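Local coordinates for nuclear inclusion protein A (Tobacco vein mottling virus, PDB 3MMG), which probably cleaves peptide bonds as a cysteine-type, 3C-like viral protease of the chymotrypsin-like PA clan, at residues His167-Thr172 with Ile208-Phe213; Tyr40-Gln45 with Val180-Lys185. The protein carries 3 engineered substitutions. All blocks are in the same frame, centred on the assembly; numbering follows the deposited sequence.

Both contacts are buried, but they hold different places. Contact 2 lies near the middle of the chain, its centre about 6 Å from the chain centre, and joins strand 40-43 of the N-terminal sheet to the end of strand 177-181 in the C-terminal barrel. Contact 1, about 15 Å out, sets strand 163-171 of that barrel against a loop from the C-terminal part. Strands 163-171 and 177-181 are neighbours, so one side of each contact lies in the same barrel. Contact 1 is wholly apolar, one leucine against two rings beside the bound peptide; contact 2, at the seam of the two sheets, pairs an isoleucine-phenylalanine contact with an amide passing a valine. A probable hydrogen bond from Asn44 ND2 to His167 O at 3.1 Å connects them.

Contact 1 of 2, residues His167-Thr172 with Ile208-Phe213; sequences HSLTHT and ISWGSF
Trp210 O accepts the backbone N-H of Phe213 at 2.9 Å from Phe213 N, closing a type II' beta turn that presents both rings to Leu169 on strand 163-171 of the C-terminal barrel in this chymotrypsin-like protease. Gly211 follows Trp210 with phi 52° and psi -127°, a conformation that glycine takes readily at this turn position. The contact itself is carried by the two methyl branches of Leu169. With CG of Leu169 anti to its carbonyl carbon (chi1 -61°), the fork reaches toward the loop. CD2 approaches the indole at its edge, near the ring plane, 3.9 Å from Trp210 CZ3. Over one face of the indole, offset toward the rim, lies Ile208 CG2 from the same loop, 3.6 Å above the plane, while Trp210 NE1 is hydrogen-bonded to Ala205 O, two contacts that probably limit the ring's rotation. Tyr178 packs edge-to-face with Phe213 and also touches Leu169; Ser168 and Leu169 form a classic beta bulge opposite Tyr178 on strand 177-181. Leu169, Thr170 and His171 extend the sheet antiparallel onto the bound peptide, which packs an aromatic side chain on Leu169 and an apolar one on Phe213, consistent with a wall of the substrate cleft. Leu169 CD1 serves both rings, 4.1 Å from Trp210 CZ3 and, meeting the phenyl obliquely, 3.8 Å from Phe213 CE1.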
loop_
_atom_site.group_PDB
_atom_site.type_symbol
_atom_site.label_atom_id
_atom_site.label_comp_id
_atom_site.label_asym_id
_atom_site.label_seq_id
_atom_site.Cartn_x
_atom_site.Cartn_y
_atom_site.Cartn_z
ATOM N N HIS A 167 -1.639 -4.205 1.462
ATOM C CA HIS A 167 -1.143 -5.581 1.588
ATOM C C HIS A 167 0.393 -5.611 1.727
ATOM O O HIS A 167 1.058 -4.787 1.129
ATOM C CB HIS A 167 -1.612 -6.452 0.424
ATOM C CG HIS A 167 -1.090 -7.853 0.523
ATOM N ND1 HIS A 167 -1.421 -8.686 1.575
ATOM C CD2 HIS A 167 -0.277 -8.567 -0.291
ATOM C CE1 HIS A 167 -0.823 -9.856 1.407
ATOM N NE2 HIS A 167 -0.105 -9.802 0.291
ATOM N N SER A 168 0.949 -6.557 2.503
ATOM C CA SER A 168 2.387 -6.544 2.763
ATOM C C SER A 168 3.086 -7.913 2.723
ATOM O O SER A 168 4.017 -8.088 1.958
ATOM C CB SER A 168 2.688 -5.840 4.098
ATOM O OG SER A 168 4.084 -5.882 4.395
ATOM N N LEU A 169 2.622 -8.853 3.549
ATOM C CA LEU A 169 3.356 -10.087 3.863
ATOM C C LEU A 169 2.546 -11.297 3.562
ATOM O O LEU A 169 1.316 -11.266 3.589
ATOM C CB LEU A 169 3.650 -10.199 5.368
ATOM C CG LEU A 169 4.476 -9.227 6.175
ATOM C CD1 LEU A 169 4.421 -9.676 7.626
ATOM C CD2 LEU A 169 5.919 -9.228 5.637
ATOM N N THR A 170 3.268 -12.404 3.368
ATOM C CA THR A 170 2.691 -13.728 3.411
ATOM C C THR A 170 3.659 -14.639 4.179
ATOM O O THR A 170 4.875 -14.414 4.213
ATOM C CB THR A 170 2.373 -14.272 1.995
ATOM O OG1 THR A 170 1.612 -15.484 2.102
ATOM C CG2 THR A 170 3.648 -14.526 1.193
ATOM N N HIS A 171 3.101 -15.646 4.825
ATOM C CA HIS A 171 3.913 -16.638 5.503
ATOM C C HIS A 171 4.653 -17.459 4.446
ATOM O O HIS A 171 4.120 -17.725 3.371
ATOM C CB HIS A 171 3.004 -17.517 6.338
ATOM C CG HIS A 171 3.735 -18.420 7.274
ATOM N ND1 HIS A 171 4.279 -19.624 6.873
ATOM C CD2 HIS A 171 4.000 -18.306 8.598
ATOM C CE1 HIS A 171 4.854 -20.208 7.909
ATOM N NE2 HIS A 171 4.699 -19.433 8.968
ATOM N N THR A 172 5.882 -17.871 4.735
ATOM C CA THR A 172 6.698 -18.512 3.704
ATOM C C THR A 172 6.257 -19.942 3.366
ATOM O O THR A 172 6.610 -20.460 2.294
ATOM C CB THR A 172 8.180 -18.540 4.106
ATOM O OG1 THR A 172 8.298 -19.244 5.347
ATOM C CG2 THR A 172 8.721 -17.129 4.283
ATOM N N ILE A 208 11.488 -1.860 11.074
ATOM C CA ILE A 208 10.070 -2.236 11.123
ATOM C C ILE A 208 9.869 -3.110 12.365
ATOM O O ILE A 208 10.759 -3.879 12.718
ATOM C CB ILE A 208 9.657 -2.944 9.807
ATOM C CG1 ILE A 208 9.589 -1.897 8.684
ATOM C CG2 ILE A 208 8.332 -3.700 9.957
ATOM C CD1 ILE A 208 9.701 -2.463 7.298
ATOM N N SER A 209 8.726 -2.956 13.025
ATOM C CA SER A 209 8.374 -3.769 14.209
ATOM C C SER A 209 7.828 -5.129 13.762
ATOM O O SER A 209 6.831 -5.187 13.023
ATOM C CB SER A 209 7.337 -3.033 15.068
ATOM O OG SER A 209 7.896 -1.913 15.757
ATOM N N TRP A 210 8.473 -6.221 14.210
ATOM C CA TRP A 210 8.161 -7.572 13.721
ATOM C C TRP A 210 7.446 -8.474 14.731
ATOM O O TRP A 210 6.919 -9.522 14.359
ATOM C CB TRP A 210 9.429 -8.289 13.206
ATOM C CG TRP A 210 9.963 -7.624 11.987
ATOM C CD1 TRP A 210 11.037 -6.795 11.916
ATOM C CD2 TRP A 210 9.408 -7.690 10.669
ATOM N NE1 TRP A 210 11.190 -6.321 10.628
ATOM C CE2 TRP A 210 10.214 -6.867 9.836
ATOM C CE3 TRP A 210 8.313 -8.372 10.105
ATOM C CZ2 TRP A 210 9.960 -6.704 8.470
ATOM C CZ3 TRP A 210 8.060 -8.228 8.751
ATOM C CH2 TRP A 210 8.872 -7.378 7.942
ATOM N N GLY A 211 7.409 -8.056 15.991
ATOM C CA GLY A 211 6.811 -8.888 17.036
ATOM C C GLY A 211 7.449 -10.265 16.963
ATOM O O GLY A 211 8.681 -10.381 16.937
ATOM N N SER A 212 6.621 -11.303 16.885
ATOM C CA SER A 212 7.130 -12.672 16.842
ATOM C C SER A 212 7.405 -13.201 15.437
ATOM O O SER A 212 7.745 -14.378 15.277
ATOM C CB SER A 212 6.196 -13.621 17.615
ATOM O OG SER A 212 5.010 -13.880 16.880
ATOM N N PHE A 213 7.269 -12.358 14.410
ATOM C CA PHE A 213 7.627 -12.774 13.044
ATOM C C PHE A 213 9.147 -12.842 12.857
ATOM O O PHE A 213 9.871 -12.035 13.423
ATOM C CB PHE A 213 7.162 -11.739 12.021
ATOM C CG PHE A 213 5.690 -11.724 11.765
ATOM C CD1 PHE A 213 5.042 -10.503 11.572
ATOM C CD2 PHE A 213 4.956 -12.906 11.680
ATOM C CE1 PHE A 213 3.669 -10.461 11.313
ATOM C CE2 PHE A 213 3.588 -12.882 11.422
ATOM C CZ PHE A 213 2.942 -11.651 11.234
#

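Contact 2 of 2, residues Tyr40-Gln45 with Val180-Lys185; sequences YIIANQ and VEFPEK
The interface between the two beta-sheet halves of the PA-clan fold is crossed here, where strand 40-43 of the N-terminal sheet faces the end of strand 177-181 of the C-terminal barrel. The backbones stay apart, with Ile42 CA 10.5 Å from Phe182 CA and Asn44 CA 8.7 Å from Val180 CA, so side chains must span the gap. Ile42 does so with its CG2 methyl: CG1 is anti to the carbonyl carbon (chi1 -65°), which leaves CG2 opposite the backbone N. That methyl meets the Phe182 ring at its edge, near the ring plane, 3.7 Å from Phe182 CE2 and 3.8 Å from Phe182 CZ. Just past the end of strand 40-43, the Asn44 amide passes Val180, with Asn44 ND2 4.2 Å from Val180 CG1, a looser approach of a polar group to a methyl. The amide is held elsewhere: Asn44 ND2 donates to Asp81 OD2 and probably to His167 O of strand 163-171, two acceptors for a buried nitrogen. Phe182 meets Phe100 edge-to-face and touches Ile163 of strand 163-171; its ring also meets Phe186, at the start of helix 186-192, for which Lys185 is the N-cap. Strand 40-43 is itself flanked by strands 28-37 and 83-86.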
loop_
_atom_site.group_PDB
_atom_site.type_symbol
_atom_site.label_atom_id
_atom_site.label_comp_id
_atom_site.label_asym_id
_atom_site.label_seq_id
_atom_site.Cartn_x
_atom_site.Cartn_y
_atom_site.Cartn_z
ATOM N N TYR A 40 1.488 12.863 -3.888
ATOM C CA TYR A 40 2.119 11.790 -3.133
ATOM C C TYR A 40 1.723 10.418 -3.645
ATOM O O TYR A 40 0.586 10.212 -4.094
ATOM C CB TYR A 40 1.737 11.872 -1.640
ATOM C CG TYR A 40 1.940 13.245 -1.057
ATOM C CD1 TYR A 40 0.854 14.024 -0.667
ATOM C CD2 TYR A 40 3.227 13.760 -0.901
ATOM C CE1 TYR A 40 1.043 15.328 -0.151
ATOM C CE2 TYR A 40 3.436 15.046 -0.383
ATOM C CZ TYR A 40 2.344 15.813 -0.006
ATOM O OH TYR A 40 2.540 17.090 0.508
ATOM N N ILE A 41 2.673 9.495 -3.556
ATOM C CA ILE A 41 2.435 8.067 -3.763
ATOM C C ILE A 41 2.700 7.345 -2.456
ATOM O O ILE A 41 3.772 7.495 -1.874
ATOM C CB ILE A 41 3.402 7.476 -4.841
ATOM C CG1 ILE A 41 3.324 8.287 -6.150
ATOM C CG2 ILE A 41 3.107 5.985 -5.109
ATOM C CD1 ILE A 41 1.982 8.287 -6.786
ATOM N N ILE A 42 1.715 6.574 -2.005
ATOM C CA ILE A 42 1.819 5.823 -0.753
ATOM C C ILE A 42 2.129 4.397 -1.172
ATOM O O ILE A 42 1.432 3.821 -2.036
ATOM C CB ILE A 42 0.484 5.864 0.006
ATOM C CG1 ILE A 42 0.126 7.299 0.476
ATOM C CG2 ILE A 42 0.480 4.853 1.155
ATOM C CD1 ILE A 42 -1.380 7.543 0.587
ATOM N N ALA A 43 3.184 3.822 -0.604
ATOM C CA ALA A 43 3.605 2.491 -1.017
ATOM C C ALA A 43 4.162 1.719 0.173
ATOM O O ALA A 43 4.302 2.268 1.258
ATOM C CB ALA A 43 4.660 2.592 -2.133
ATOM N N ASN A 44 4.484 0.447 -0.042
ATOM C CA ASN A 44 5.249 -0.304 0.970
ATOM C C ASN A 44 6.693 0.200 1.026
ATOM O O ASN A 44 7.277 0.493 -0.012
ATOM C CB ASN A 44 5.309 -1.787 0.625
ATOM C CG ASN A 44 3.940 -2.438 0.574
ATOM O OD1 ASN A 44 3.338 -2.518 -0.488
ATOM N ND2 ASN A 44 3.425 -2.859 1.729
ATOM N N GLN A 45 7.283 0.277 2.225
ATOM C CA GLN A 45 8.758 0.489 2.304
ATOM C C GLN A 45 9.557 -0.528 1.502
ATOM O O GLN A 45 10.575 -0.172 0.885
ATOM C CB GLN A 45 9.273 0.484 3.750
ATOM C CG GLN A 45 8.894 1.746 4.504
ATOM C CD GLN A 45 9.453 1.767 5.900
ATOM O OE1 GLN A 45 10.368 1.025 6.204
ATOM N NE2 GLN A 45 8.909 2.623 6.752
ATOM N N VAL A 180 -0.513 -4.118 6.328
ATOM C CA VAL A 180 0.053 -3.152 7.301
ATOM C C VAL A 180 -0.946 -2.017 7.428
ATOM O O VAL A 180 -1.383 -1.484 6.413
ATOM C CB VAL A 180 1.455 -2.587 6.892
ATOM C CG1 VAL A 180 1.461 -2.114 5.405
ATOM C CG2 VAL A 180 1.916 -1.470 7.860
ATOM N N GLU A 181 -1.294 -1.659 8.668
ATOM C CA GLU A 181 -2.317 -0.652 8.917
ATOM C C GLU A 181 -1.767 0.752 8.796
ATOM O O GLU A 181 -0.609 0.996 9.124
ATOM C CB GLU A 181 -2.907 -0.831 10.327
ATOM C CG GLU A 181 -1.868 -0.666 11.434
ATOM C CD GLU A 181 -2.449 -0.227 12.764
ATOM O OE1 GLU A 181 -3.304 -0.928 13.317
ATOM O OE2 GLU A 181 -2.021 0.827 13.265
ATOM N N PHE A 182 -2.618 1.673 8.344
ATOM C CA PHE A 182 -2.339 3.099 8.488
ATOM C C PHE A 182 -2.431 3.497 9.944
ATOM O O PHE A 182 -3.227 2.918 10.692
ATOM C CB PHE A 182 -3.293 3.932 7.612
ATOM C CG PHE A 182 -2.942 3.815 6.167
ATOM C CD1 PHE A 182 -3.559 2.850 5.370
ATOM C CD2 PHE A 182 -1.885 4.544 5.645
ATOM C CE1 PHE A 182 -3.180 2.664 4.051
ATOM C CE2 PHE A 182 -1.483 4.361 4.305
ATOM C CZ PHE A 182 -2.127 3.413 3.516
ATOM N N PRO A 183 -1.616 4.473 10.355
ATOM C CA PRO A 183 -1.698 5.019 11.699
ATOM C C PRO A 183 -2.821 6.059 11.832
ATOM O O PRO A 183 -3.419 6.484 10.839
ATOM C CB PRO A 183 -0.342 5.704 11.855
ATOM C CG PRO A 183 -0.055 6.223 10.481
ATOM C CD PRO A 183 -0.513 5.086 9.585
ATOM N N GLU A 184 -3.103 6.448 13.075
ATOM C CA GLU A 184 -4.061 7.505 13.369
ATOM C C GLU A 184 -3.591 8.808 12.727
ATOM O O GLU A 184 -2.387 9.062 12.677
ATOM C CB GLU A 184 -4.133 7.713 14.881
ATOM C CG GLU A 184 -5.414 8.385 15.389
ATOM C CD GLU A 184 -5.400 8.618 16.909
ATOM O OE1 GLU A 184 -4.454 8.161 17.600
ATOM O OE2 GLU A 184 -6.337 9.276 17.414
ATOM N N LYS A 185 -4.547 9.608 12.247
ATOM C CA LYS A 185 -4.295 10.953 11.694
ATOM C C LYS A 185 -3.240 10.921 10.587
ATOM O O LYS A 185 -2.354 11.792 10.508
ATOM C CB LYS A 185 -3.885 11.901 12.828
ATOM C CG LYS A 185 -5.020 12.126 13.808
ATOM C CD LYS A 185 -4.622 13.001 14.968
ATOM C CE LYS A 185 -5.785 13.111 15.947
ATOM N NZ LYS A 185 -5.317 13.559 17.297
#